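Local coordinates for mannitol dehydrogenase (Pseudomonas fluorescens, PDB 1LJ8), which binds NAD and probably catalyses the NAD-dependent interconversion of D-mannitol and D-fructose as a long-chain mannitol 2-dehydrogenase, at residues 367-371 with 372-376; 215-219 with 220-224; 344-348 with 349-353; 450-454 with 455-459; 1-5 with 6-10. All coordinates share one frame; numbering follows the deposited sequence.

Contact 1. Residues 367-371 with 372-376; sequences IADQL and ERVCS. With NAD (nicotinamide-adenine-dinucleotide), chain B.
Asp-369 opens the contact with a salt bridge to Arg-373, four residues on and already inside helix 371-375. The guanidinium takes the carboxylate side-on with two nitrogens: NE of Arg-373 lies 2.8 Å from OD1 of Asp-369, and NH2 of Arg-373 lies 2.8 Å from OD2 of Asp-369. Both oxygens use their syn lone pairs and the two planes are only 11° apart, so the fork is nearly flat and the arginine's rotation is fixed. The arginine is bent at chi3 (75°), which turns the guanidinium back along the chain toward the aspartate. On the helix side, CG2 of Val-374 packs 3.8 Å from OD2 of Asp-369.

Gln-370 follows at the N-cap of the helix, in the C-terminal domain that faces the Rossmann domain across the NAD cleft. Its O accepts from N of Val-374 at 3.0 Å, the bond that begins the first turn of the helix, and more weakly from N of Arg-373. NE2 of Gln-370 donates to O of Met-235, while OE1 of Gln-370 passes 3.8 Å from CB of Arg-373. Leu-371 completes the turn, its O receiving N of Cys-375 at 2.7 Å; its branched chain suits a buried place against Val-318 and Thr-321.

Arg-373 belongs to the NAD pocket, where its NH1 lies 3.2 Å from N7N of the nicotinamide amide and O7N of NAD lies over one face of the guanidinium. A leucine in its place would probably leave the buried Asp-369 carboxylate without its charged mate and take away a flat surface beside the carboxamide.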
# COMPACT_ATOMS: atom_id res chain seq x y z
N ILE A 367 -9.68 11.56 -11.02
CA ILE A 367 -8.56 10.66 -10.69
C ILE A 367 -8.61 9.31 -11.39
O ILE A 367 -7.57 8.71 -11.70
CB ILE A 367 -8.45 10.51 -9.13
CG1 ILE A 367 -7.10 9.88 -8.68
CG2 ILE A 367 -9.62 9.67 -8.64
CD1 ILE A 367 -5.85 10.62 -9.15
N ALA A 368 -9.80 8.79 -11.62
CA ALA A 368 -9.93 7.52 -12.31
C ALA A 368 -9.08 6.38 -11.71
O ALA A 368 -8.25 5.73 -12.37
CB ALA A 368 -9.62 7.71 -13.83
N ASP A 369 -9.32 6.12 -10.43
CA ASP A 369 -8.61 5.06 -9.72
C ASP A 369 -9.25 3.72 -10.07
O ASP A 369 -10.47 3.54 -10.01
CB ASP A 369 -8.67 5.34 -8.21
CG ASP A 369 -7.79 4.37 -7.42
OD1 ASP A 369 -6.92 3.77 -8.07
OD2 ASP A 369 -7.99 4.24 -6.19
N GLN A 370 -8.43 2.78 -10.47
CA GLN A 370 -8.92 1.50 -10.97
C GLN A 370 -9.37 0.45 -9.99
O GLN A 370 -8.63 0.13 -9.07
CB GLN A 370 -7.84 0.86 -11.85
CG GLN A 370 -7.25 1.81 -12.89
CD GLN A 370 -5.96 2.50 -12.40
OE1 GLN A 370 -5.56 2.36 -11.24
NE2 GLN A 370 -5.32 3.24 -13.32
N LEU A 371 -10.57 -0.10 -10.18
CA LEU A 371 -10.98 -1.17 -9.32
C LEU A 371 -10.01 -2.35 -9.48
O LEU A 371 -9.80 -3.10 -8.52
CB LEU A 371 -12.45 -1.63 -9.60
CG LEU A 371 -13.51 -0.56 -9.25
CD1 LEU A 371 -14.90 -1.24 -9.37
CD2 LEU A 371 -13.27 0.03 -7.81
N GLU A 372 -9.37 -2.51 -10.64
CA GLU A 372 -8.41 -3.61 -10.74
C GLU A 372 -7.24 -3.43 -9.74
O GLU A 372 -6.72 -4.42 -9.21
CB GLU A 372 -7.83 -3.70 -12.15
CG GLU A 372 -7.00 -4.97 -12.28
CD GLU A 372 -6.70 -5.37 -13.73
OE1 GLU A 372 -7.57 -5.21 -14.61
OE2 GLU A 372 -5.58 -5.88 -13.96
N ARG A 373 -6.87 -2.17 -9.49
CA ARG A 373 -5.82 -1.88 -8.52
C ARG A 373 -6.37 -2.16 -7.13
O ARG A 373 -5.75 -2.85 -6.34
CB ARG A 373 -5.41 -0.39 -8.58
CG ARG A 373 -4.27 -0.04 -7.63
CD ARG A 373 -4.03 1.49 -7.56
NE ARG A 373 -5.07 2.12 -6.76
CZ ARG A 373 -5.10 2.06 -5.43
NH1 ARG A 373 -4.16 1.41 -4.73
NH2 ARG A 373 -6.08 2.69 -4.79
N VAL A 374 -7.52 -1.58 -6.82
CA VAL A 374 -8.10 -1.77 -5.48
C VAL A 374 -8.40 -3.25 -5.17
O VAL A 374 -8.25 -3.72 -4.01
CB VAL A 374 -9.37 -0.88 -5.31
CG1 VAL A 374 -9.93 -1.05 -3.84
CG2 VAL A 374 -8.97 0.62 -5.51
N CYS A 375 -8.76 -4.03 -6.20
CA CYS A 375 -9.05 -5.46 -6.01
C CYS A 375 -7.79 -6.26 -5.83
O CYS A 375 -7.81 -7.35 -5.30
CB CYS A 375 -9.69 -6.09 -7.27
SG CYS A 375 -11.32 -5.58 -7.71
N SER A 376 -6.68 -5.76 -6.37
CA SER A 376 -5.48 -6.58 -6.35
C SER A 376 -4.98 -7.05 -4.99
O SER A 376 -5.07 -6.33 -3.99
CB SER A 376 -4.33 -5.87 -7.11
OG SER A 376 -3.70 -4.88 -6.31
PA NAD B . 2.86 -0.57 -7.20
O1A NAD B . 2.26 -1.77 -7.75
O2A NAD B . 3.06 0.67 -7.99
O5B NAD B . 4.30 -0.90 -6.61
C5B NAD B . 4.46 -1.98 -5.64
C4B NAD B . 6.00 -2.01 -5.49
O4B NAD B . 6.31 -3.05 -4.48
C3B NAD B . 6.80 -2.51 -6.74
O3B NAD B . 8.04 -1.78 -6.75
C2B NAD B . 6.99 -4.01 -6.45
O2B NAD B . 8.08 -4.59 -7.15
C1B NAD B . 7.27 -3.98 -4.96
N9A NAD B . 7.06 -5.21 -4.27
C8A NAD B . 6.00 -6.09 -4.27
N7A NAD B . 6.18 -7.10 -3.45
C5A NAD B . 7.42 -6.85 -2.88
C6A NAD B . 8.12 -7.60 -1.92
N6A NAD B . 7.68 -8.72 -1.34
N1A NAD B . 9.37 -7.14 -1.53
C2A NAD B . 9.91 -5.98 -2.07
N3A NAD B . 9.23 -5.21 -3.01
C4A NAD B . 7.98 -5.71 -3.38
O3 NAD B . 2.02 -0.25 -5.89
PN NAD B . 1.76 1.14 -5.11
O1N NAD B . 0.52 1.74 -5.61
O2N NAD B . 2.99 1.93 -5.21
O5D NAD B . 1.46 0.64 -3.65
C5D NAD B . 2.53 0.04 -2.93
C4D NAD B . 2.12 0.04 -1.52
O4D NAD B . 2.09 1.35 -0.92
C3D NAD B . 0.74 -0.62 -1.15
O3D NAD B . 0.80 -2.04 -1.16
C2D NAD B . 0.40 0.03 0.18
O2D NAD B . 0.94 -0.70 1.27
C1D NAD B . 1.02 1.45 0.05
N1N NAD B . 0.06 2.50 -0.32
C2N NAD B . -0.48 2.68 -1.61
C3N NAD B . -1.44 3.66 -1.77
C7N NAD B . -2.06 3.84 -3.17
O7N NAD B . -3.06 4.58 -3.24
N7N NAD B . -1.61 3.19 -4.22
C4N NAD B . -1.90 4.47 -0.63
C5N NAD B . -1.30 4.27 0.65
C6N NAD B . -0.30 3.27 0.83

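Contact 2. Residues 215-219 with 220-224; sequences HDWIK and AHVSF
Aromatic stacking carries most of the contact between Trp-217 and His-221, one helical turn apart near the end of helix 212-221. The histidine ring lies over the five-membered part of the indole in an offset stack, with ring centres 3.7 Å apart and planes inclined by 17°. Beside it, CB of His-221 makes a CH-pi contact 3.9 Å from the centroid of the six-membered ring of Trp-217, so both halves of the indole are used. The tryptophan reaches this place because its CG stands anti to the backbone N (chi1 -175°), which carries the indole toward the helix end. A serine at Trp-217 would probably leave the His-221 ring without the flat surface it stacks on and take the cation-pi partner from Arg-177.

Apolar contacts fill the inner side of the helix. CG2 of Ile-218 touches CG2 of Val-222 at 4.0 Å, the two side chains lying alongside each other, and the same methyl meets the edge of the Phe-224 ring, 4.0 Å from CZ. Branched and aromatic residues suit this buried side, since the helix packs there on Leu-173 and Leu-204 within the Rossmann domain, and Phe-224 lies against Val-186 of edge strand 185-188.

Backbone hydrogen bonds close the helix. O of Ile-218 takes two donors, N of Val-222 at 3.0 Å and N of His-221. Val-222 is the first residue to leave helical geometry. A water then bridges the exit, donating to O of Lys-219 (2.7 Å) and to O of Val-222 (2.8 Å).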
# COMPACT_ATOMS: atom_id res chain seq x y z
N HIS A 215 20.18 -10.43 16.17
CA HIS A 215 18.84 -10.09 16.66
C HIS A 215 18.92 -9.06 17.79
O HIS A 215 18.22 -8.02 17.80
CB HIS A 215 18.12 -11.36 17.18
CG HIS A 215 16.93 -11.07 18.06
ND1 HIS A 215 17.07 -10.67 19.37
CD2 HIS A 215 15.60 -11.07 17.80
CE1 HIS A 215 15.87 -10.43 19.88
NE2 HIS A 215 14.96 -10.66 18.94
N ASP A 216 19.81 -9.33 18.74
CA ASP A 216 19.92 -8.42 19.88
C ASP A 216 20.45 -7.05 19.49
O ASP A 216 19.99 -6.01 20.00
CB ASP A 216 20.83 -9.04 20.96
CG ASP A 216 20.18 -10.23 21.66
OD1 ASP A 216 19.06 -10.66 21.30
OD2 ASP A 216 20.81 -10.75 22.60
N TRP A 217 21.41 -7.04 18.57
CA TRP A 217 21.98 -5.79 18.15
C TRP A 217 20.92 -4.97 17.40
O TRP A 217 20.84 -3.74 17.57
CB TRP A 217 23.17 -6.01 17.22
CG TRP A 217 23.86 -4.72 16.86
CD1 TRP A 217 24.87 -4.09 17.54
CD2 TRP A 217 23.60 -3.94 15.70
NE1 TRP A 217 25.26 -2.96 16.86
CE2 TRP A 217 24.50 -2.85 15.73
CE3 TRP A 217 22.70 -4.06 14.63
CZ2 TRP A 217 24.52 -1.86 14.71
CZ3 TRP A 217 22.73 -3.08 13.62
CH2 TRP A 217 23.63 -2.01 13.68
N ILE A 218 20.13 -5.63 16.57
CA ILE A 218 19.11 -4.91 15.81
C ILE A 218 18.05 -4.33 16.75
O ILE A 218 17.64 -3.17 16.63
CB ILE A 218 18.45 -5.84 14.75
CG1 ILE A 218 19.48 -6.11 13.64
CG2 ILE A 218 17.13 -5.19 14.15
CD1 ILE A 218 18.98 -7.10 12.60
N LYS A 219 17.63 -5.15 17.71
CA LYS A 219 16.63 -4.73 18.68
C LYS A 219 17.09 -3.47 19.40
O LYS A 219 16.29 -2.54 19.65
CB LYS A 219 16.35 -5.88 19.65
CG LYS A 219 15.18 -5.64 20.56
CD LYS A 219 14.95 -6.88 21.43
CE LYS A 219 13.76 -6.68 22.36
NZ LYS A 219 13.26 -8.01 22.83
N ALA A 220 18.38 -3.39 19.68
CA ALA A 220 18.92 -2.23 20.38
C ALA A 220 19.37 -1.03 19.54
O ALA A 220 19.51 0.07 20.06
CB ALA A 220 20.09 -2.68 21.30
N HIS A 221 19.59 -1.21 18.24
CA HIS A 221 20.13 -0.11 17.43
C HIS A 221 19.26 0.42 16.29
O HIS A 221 19.50 1.50 15.76
CB HIS A 221 21.50 -0.51 16.85
CG HIS A 221 22.54 -0.81 17.90
ND1 HIS A 221 23.44 0.13 18.36
CD2 HIS A 221 22.77 -1.93 18.63
CE1 HIS A 221 24.19 -0.41 19.31
NE2 HIS A 221 23.80 -1.65 19.50
N VAL A 222 18.26 -0.36 15.89
CA VAL A 222 17.40 0.06 14.77
C VAL A 222 16.01 0.51 15.29
O VAL A 222 15.46 -0.10 16.21
CB VAL A 222 17.21 -1.14 13.79
CG1 VAL A 222 16.33 -0.72 12.60
CG2 VAL A 222 18.58 -1.61 13.26
N SER A 223 15.47 1.61 14.75
CA SER A 223 14.12 2.08 15.12
C SER A 223 13.16 1.75 13.93
O SER A 223 13.57 1.63 12.77
CB SER A 223 14.12 3.58 15.40
OG SER A 223 14.71 4.27 14.32
N PHE A 224 11.87 1.64 14.26
CA PHE A 224 10.83 1.21 13.33
C PHE A 224 9.59 2.06 13.58
O PHE A 224 8.62 1.59 14.16
CB PHE A 224 10.49 -0.26 13.61
CG PHE A 224 11.69 -1.19 13.50
CD1 PHE A 224 12.48 -1.47 14.62
CD2 PHE A 224 11.99 -1.81 12.29
CE1 PHE A 224 13.57 -2.38 14.55
CE2 PHE A 224 13.09 -2.74 12.17
CZ PHE A 224 13.87 -3.02 13.33
O HOH W 1 14.28 -1.93 17.89

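Contact 3. Residues 344-348 with 349-353; sequences APVPG and IDLTD
Val-346 and Ile-349 are the outer residues of a type II beta turn that leads into the capped start of helix 351-362, and their side chains meet at an oblique angle. The valine does the touching with one branch: its CG2 lies 3.8 Å from CB of Ile-349, meeting the isoleucine near its root rather than at its end. That methyl sits between the backbone N and the carbonyl carbon, with CG1 anti to the carbonyl carbon (chi1 -77°), and this rotation also presents it to Leu-351. There the side chains cross at about a right angle, with CD2 of Leu-351 lying 3.9 Å from CG2 of Val-346. One valine methyl therefore spans the turn and the first residue of the helix.

The turn itself is closed by N of Ile-349 donating to O of Val-346 at 3.1 Å. Pro-347 suits its second position, where the ring holds phi near the required value, and Gly-348 suits the third, because its positive phi would jam a CB against the carbonyl oxygen of Pro-347. Behind the valine stand Pro-290 and Tyr-291, and behind the leucine Met-294, so the apolar side of this surface turn rests on helix 289-313. At the helix start Asp-350 supplies the N-cap: its OD1, using the anti lone pair, accepts from N of Asp-353 at 2.9 Å.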
# COMPACT_ATOMS: atom_id res chain seq x y z
N ALA A 344 -10.36 3.09 18.31
CA ALA A 344 -9.73 3.71 19.46
C ALA A 344 -9.88 5.21 19.24
O ALA A 344 -10.09 5.69 18.12
CB ALA A 344 -8.25 3.32 19.55
N PRO A 345 -9.79 5.98 20.32
CA PRO A 345 -9.92 7.43 20.23
C PRO A 345 -8.86 8.02 19.31
O PRO A 345 -7.72 7.55 19.27
CB PRO A 345 -9.70 7.89 21.69
CG PRO A 345 -10.22 6.72 22.51
CD PRO A 345 -9.67 5.52 21.73
N VAL A 346 -9.25 9.05 18.57
CA VAL A 346 -8.34 9.74 17.66
C VAL A 346 -8.34 11.24 17.95
O VAL A 346 -9.08 12.00 17.34
CB VAL A 346 -8.69 9.49 16.18
CG1 VAL A 346 -8.17 8.06 15.78
CG2 VAL A 346 -10.22 9.57 15.96
N PRO A 347 -7.50 11.67 18.91
CA PRO A 347 -7.46 13.11 19.24
C PRO A 347 -7.32 14.05 18.04
O PRO A 347 -6.48 13.84 17.17
CB PRO A 347 -6.25 13.20 20.19
CG PRO A 347 -6.30 11.88 20.93
CD PRO A 347 -6.60 10.89 19.78
N GLY A 348 -8.17 15.09 18.00
CA GLY A 348 -8.10 16.06 16.92
C GLY A 348 -8.84 15.69 15.64
O GLY A 348 -8.78 16.39 14.62
N ILE A 349 -9.53 14.56 15.67
CA ILE A 349 -10.25 14.15 14.50
C ILE A 349 -11.69 13.93 14.85
O ILE A 349 -12.01 13.29 15.85
CB ILE A 349 -9.73 12.79 13.93
CG1 ILE A 349 -8.32 12.94 13.44
CG2 ILE A 349 -10.67 12.31 12.79
CD1 ILE A 349 -8.19 13.83 12.22
N ASP A 350 -12.58 14.46 14.02
CA ASP A 350 -13.99 14.21 14.23
C ASP A 350 -14.29 13.05 13.25
O ASP A 350 -14.20 13.23 12.05
CB ASP A 350 -14.85 15.42 13.84
CG ASP A 350 -16.33 15.11 14.01
OD1 ASP A 350 -17.03 14.78 13.02
OD2 ASP A 350 -16.77 15.14 15.18
N LEU A 351 -14.64 11.87 13.76
CA LEU A 351 -14.89 10.73 12.84
C LEU A 351 -16.01 10.92 11.81
O LEU A 351 -15.91 10.46 10.67
CB LEU A 351 -15.16 9.47 13.64
CG LEU A 351 -13.93 8.89 14.35
CD1 LEU A 351 -14.37 7.74 15.26
CD2 LEU A 351 -12.88 8.40 13.29
N THR A 352 -17.10 11.58 12.20
CA THR A 352 -18.16 11.80 11.26
C THR A 352 -17.67 12.60 10.08
O THR A 352 -17.95 12.25 8.93
CB THR A 352 -19.37 12.51 11.92
OG1 THR A 352 -19.93 11.63 12.89
CG2 THR A 352 -20.42 12.88 10.88
N ASP A 353 -16.94 13.69 10.33
CA ASP A 353 -16.43 14.50 9.23
C ASP A 353 -15.39 13.69 8.45
O ASP A 353 -15.33 13.79 7.23
CB ASP A 353 -15.75 15.79 9.76
CG ASP A 353 -16.74 16.78 10.42
OD1 ASP A 353 -17.94 16.73 10.10
OD2 ASP A 353 -16.31 17.59 11.26

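Contact 4. Residues 450-454 with 455-459; sequences AVEEI and FGTAI
Two successive i to i+4 bonds run through the short helix 452-455: N of Phe-455 donates to O of Val-451 at 2.9 Å, nearly straight at 177°, and N of Gly-456 donates to O of Glu-452 at 2.9 Å. O of Val-451, the N-cap residue, also takes N of Ile-454. The chain then leaves the helix at Gly-456, whose positive phi favours a residue without a side chain.

Ile-454 and Phe-455 are neighbours whose side chains run alongside each other. CG2 of the isoleucine sits over the centre of the phenylalanine ring, 3.5 Å from its centroid, a CH-pi contact from one face. The methyl comes to that position by standing anti to its own amide nitrogen, while CG1 turns beside the nitrogen. Across the glycine, CG2 of Thr-457 approaches OE2 of Glu-452 at 3.7 Å; that carboxylate oxygen is hydrogen-bonded to Ser-141.

Buried apolar residues suit this side because several helices of the C-terminal domain converge on it. Phe-455 packs on Val-407 and Trp-410 of helix 401-413 and on Val-387, Ile-454 lies against helix 378-385, and Val-451 meets helix 431-437.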
# COMPACT_ATOMS: atom_id res chain seq x y z
N ALA A 450 -11.25 -21.56 5.31
CA ALA A 450 -10.27 -22.32 6.08
C ALA A 450 -8.78 -21.92 5.84
O ALA A 450 -7.87 -22.53 6.40
CB ALA A 450 -10.45 -23.83 5.79
N VAL A 451 -8.52 -20.90 5.02
CA VAL A 451 -7.13 -20.47 4.80
C VAL A 451 -6.75 -19.53 5.95
O VAL A 451 -7.07 -18.33 5.94
CB VAL A 451 -6.94 -19.78 3.45
CG1 VAL A 451 -5.44 -19.49 3.25
CG2 VAL A 451 -7.51 -20.70 2.30
N GLU A 452 -6.05 -20.08 6.92
CA GLU A 452 -5.73 -19.35 8.13
C GLU A 452 -4.92 -18.08 7.97
O GLU A 452 -5.21 -17.09 8.66
CB GLU A 452 -5.08 -20.29 9.16
CG GLU A 452 -5.05 -19.69 10.56
CD GLU A 452 -4.45 -20.64 11.62
OE1 GLU A 452 -4.56 -21.87 11.45
OE2 GLU A 452 -3.88 -20.13 12.63
N GLU A 453 -3.97 -18.05 7.04
CA GLU A 453 -3.18 -16.83 6.88
C GLU A 453 -3.97 -15.71 6.17
O GLU A 453 -3.44 -14.59 6.00
CB GLU A 453 -1.88 -17.10 6.11
CG GLU A 453 -2.12 -17.60 4.70
CD GLU A 453 -2.25 -19.12 4.62
OE1 GLU A 453 -2.72 -19.76 5.59
OE2 GLU A 453 -1.91 -19.64 3.54
N ILE A 454 -5.20 -16.01 5.75
CA ILE A 454 -6.04 -14.97 5.14
C ILE A 454 -7.16 -14.63 6.12
O ILE A 454 -7.36 -13.46 6.46
CB ILE A 454 -6.71 -15.42 3.79
CG1 ILE A 454 -5.63 -15.77 2.76
CG2 ILE A 454 -7.62 -14.28 3.23
CD1 ILE A 454 -6.22 -16.30 1.40
N PHE A 455 -7.88 -15.64 6.61
CA PHE A 455 -9.04 -15.36 7.44
C PHE A 455 -8.99 -15.61 8.93
O PHE A 455 -9.97 -15.33 9.62
CB PHE A 455 -10.29 -16.09 6.88
CG PHE A 455 -10.64 -15.66 5.47
CD1 PHE A 455 -10.34 -16.50 4.37
CD2 PHE A 455 -11.21 -14.42 5.23
CE1 PHE A 455 -10.61 -16.09 3.06
CE2 PHE A 455 -11.49 -13.99 3.90
CZ PHE A 455 -11.19 -14.82 2.82
N GLY A 456 -7.89 -16.15 9.43
CA GLY A 456 -7.81 -16.37 10.86
C GLY A 456 -8.63 -17.53 11.35
O GLY A 456 -9.11 -18.33 10.55
N THR A 457 -8.81 -17.63 12.67
CA THR A 457 -9.51 -18.78 13.24
C THR A 457 -10.91 -18.55 13.78
O THR A 457 -11.61 -19.51 14.11
CB THR A 457 -8.67 -19.42 14.38
OG1 THR A 457 -8.40 -18.43 15.37
CG2 THR A 457 -7.35 -19.97 13.83
N ALA A 458 -11.34 -17.30 13.88
CA ALA A 458 -12.70 -16.99 14.36
C ALA A 458 -13.72 -17.21 13.24
O ALA A 458 -14.72 -17.89 13.45
CB ALA A 458 -12.79 -15.54 14.84
N ILE A 459 -13.44 -16.65 12.07
CA ILE A 459 -14.32 -16.77 10.90
C ILE A 459 -14.77 -18.21 10.56
O ILE A 459 -15.96 -18.49 10.49
CB ILE A 459 -13.63 -16.06 9.67
CG1 ILE A 459 -13.91 -14.55 9.73
CG2 ILE A 459 -14.11 -16.63 8.32
CD1 ILE A 459 -12.96 -13.74 8.79

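Contact 5. Residues 1-5 with 6-10; sequences MKLNK and QNLTQ
This is a local contact within the N-terminal arm, a surface loop ahead of strand 27-32, in which the chain curls back on itself in a compact turn and Asn-7 is gripped from the side of residues 1-5. Asparagine suits the centre of such a turn, since its short amide can bond to nearby backbone. ND2 of Asn-7 donates to O of Lys-2 at 2.8 Å, with an angle of 167° at the hydrogen, and the accepting oxygen lies almost in the amide plane. CG of Asn-7 is anti to the carbonyl carbon (chi1 -59°), which directs the amide back toward the start of the chain.

A second asparagine answers it. OD1 of Asn-4 accepts from the backbone N of Asn-7 at 2.7 Å, the donor lying nearly in line with the side-chain carbonyl, while O of Asn-4 accepts weakly from the same N. The two side-chain amides are turned 43° from each other.

The arm is tied to the body of the protein by Asp-80, which accepts from N of Lys-5, and by Gln-79, which takes NZ of Lys-2. Leucines suit the inner side: Leu-3 and Leu-8 both lie on Val-98 of strand 96-107, and their CD1 atoms are 4.2 Å apart. On the outer side selenomethionine Met-1, bent at chi2 and chi3, folds over the turn and brings SE to 3.5 Å from ND2 of Asn-7.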
# COMPACT_ATOMS: atom_id res chain seq x y z
N MSE A 1 6.87 16.95 -25.61
CA MSE A 1 8.30 17.03 -25.17
C MSE A 1 8.69 15.93 -24.17
O MSE A 1 8.08 15.83 -23.09
CB MSE A 1 8.59 18.38 -24.52
CG MSE A 1 10.07 18.56 -24.17
SE MSE A 1 11.20 18.83 -25.83
CE MSE A 1 10.42 20.54 -26.35
N LYS A 2 9.74 15.16 -24.49
CA LYS A 2 10.21 14.09 -23.60
C LYS A 2 10.78 14.65 -22.30
O LYS A 2 11.59 15.59 -22.31
CB LYS A 2 11.29 13.23 -24.29
CG LYS A 2 12.03 12.21 -23.38
CD LYS A 2 11.08 11.13 -22.82
CE LYS A 2 11.85 9.95 -22.19
NZ LYS A 2 10.90 8.91 -21.62
N LEU A 3 10.32 14.12 -21.17
CA LEU A 3 10.85 14.56 -19.89
C LEU A 3 12.26 14.00 -19.66
O LEU A 3 12.47 12.78 -19.66
CB LEU A 3 9.93 14.11 -18.72
CG LEU A 3 10.55 14.43 -17.33
CD1 LEU A 3 10.82 15.96 -17.18
CD2 LEU A 3 9.54 13.95 -16.20
N ASN A 4 13.21 14.92 -19.50
CA ASN A 4 14.58 14.58 -19.14
C ASN A 4 15.31 15.86 -18.71
O ASN A 4 14.77 16.98 -18.76
CB ASN A 4 15.31 13.83 -20.26
CG ASN A 4 15.43 14.63 -21.54
OD1 ASN A 4 15.58 15.84 -21.53
ND2 ASN A 4 15.35 13.92 -22.66
N LYS A 5 16.53 15.72 -18.25
CA LYS A 5 17.22 16.93 -17.80
C LYS A 5 17.47 17.90 -18.92
O LYS A 5 17.44 19.13 -18.72
CB LYS A 5 18.53 16.57 -17.12
CG LYS A 5 18.28 16.04 -15.71
CD LYS A 5 19.57 15.51 -15.11
CE LYS A 5 20.50 16.65 -14.74
NZ LYS A 5 21.79 16.11 -14.20
N GLN A 6 17.72 17.37 -20.11
CA GLN A 6 17.99 18.21 -21.26
C GLN A 6 16.81 19.10 -21.60
O GLN A 6 17.00 20.26 -21.96
CB GLN A 6 18.35 17.35 -22.47
CG GLN A 6 19.13 18.10 -23.54
CD GLN A 6 20.46 18.71 -23.04
OE1 GLN A 6 21.17 18.13 -22.19
NE2 GLN A 6 20.80 19.90 -23.58
N ASN A 7 15.58 18.58 -21.43
CA ASN A 7 14.38 19.31 -21.79
C ASN A 7 13.65 19.97 -20.66
O ASN A 7 12.61 20.61 -20.86
CB ASN A 7 13.39 18.38 -22.50
CG ASN A 7 13.95 17.75 -23.76
OD1 ASN A 7 14.88 18.32 -24.40
ND2 ASN A 7 13.40 16.61 -24.15
N LEU A 8 14.20 19.82 -19.46
CA LEU A 8 13.52 20.33 -18.27
C LEU A 8 13.08 21.79 -18.36
O LEU A 8 12.04 22.15 -17.82
CB LEU A 8 14.43 20.09 -17.06
CG LEU A 8 13.84 20.26 -15.65
CD1 LEU A 8 12.57 19.37 -15.46
CD2 LEU A 8 14.94 19.88 -14.64
N THR A 9 13.84 22.63 -19.05
CA THR A 9 13.45 24.03 -19.14
C THR A 9 12.60 24.33 -20.37
O THR A 9 12.24 25.49 -20.63
CB THR A 9 14.72 24.97 -19.14
OG1 THR A 9 15.48 24.79 -20.33
CG2 THR A 9 15.58 24.67 -17.93
N GLN A 10 12.25 23.30 -21.12
CA GLN A 10 11.44 23.51 -22.31
C GLN A 10 10.04 22.86 -22.23
O GLN A 10 9.50 22.41 -23.24
CB GLN A 10 12.17 22.95 -23.51
CG GLN A 10 13.62 23.38 -23.63
CD GLN A 10 14.29 22.68 -24.80
OE1 GLN A 10 13.82 22.79 -25.94
NE2 GLN A 10 15.39 21.95 -24.53

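From the N terminus the contacts come in series, each closing a turn or a helix end, and none nests in or crosses another. Contact 5 curls the N-terminal arm against strand 96-107. Contact 2 ends helix 212-221 within the Rossmann range and packs its exit against strand 185-188. The remaining three fall in the C-terminal range: contact 3 starts helix 351-362, contact 1 starts helix 371-375, the next in the chain, and contact 4 ends the short helix 452-455. Contact 1 alone reaches NAD. Its centre is about 25 Å from that of contact 4, and contacts 4 and 5, about 52 Å apart between centres, lie on opposite sides of the chain's centre.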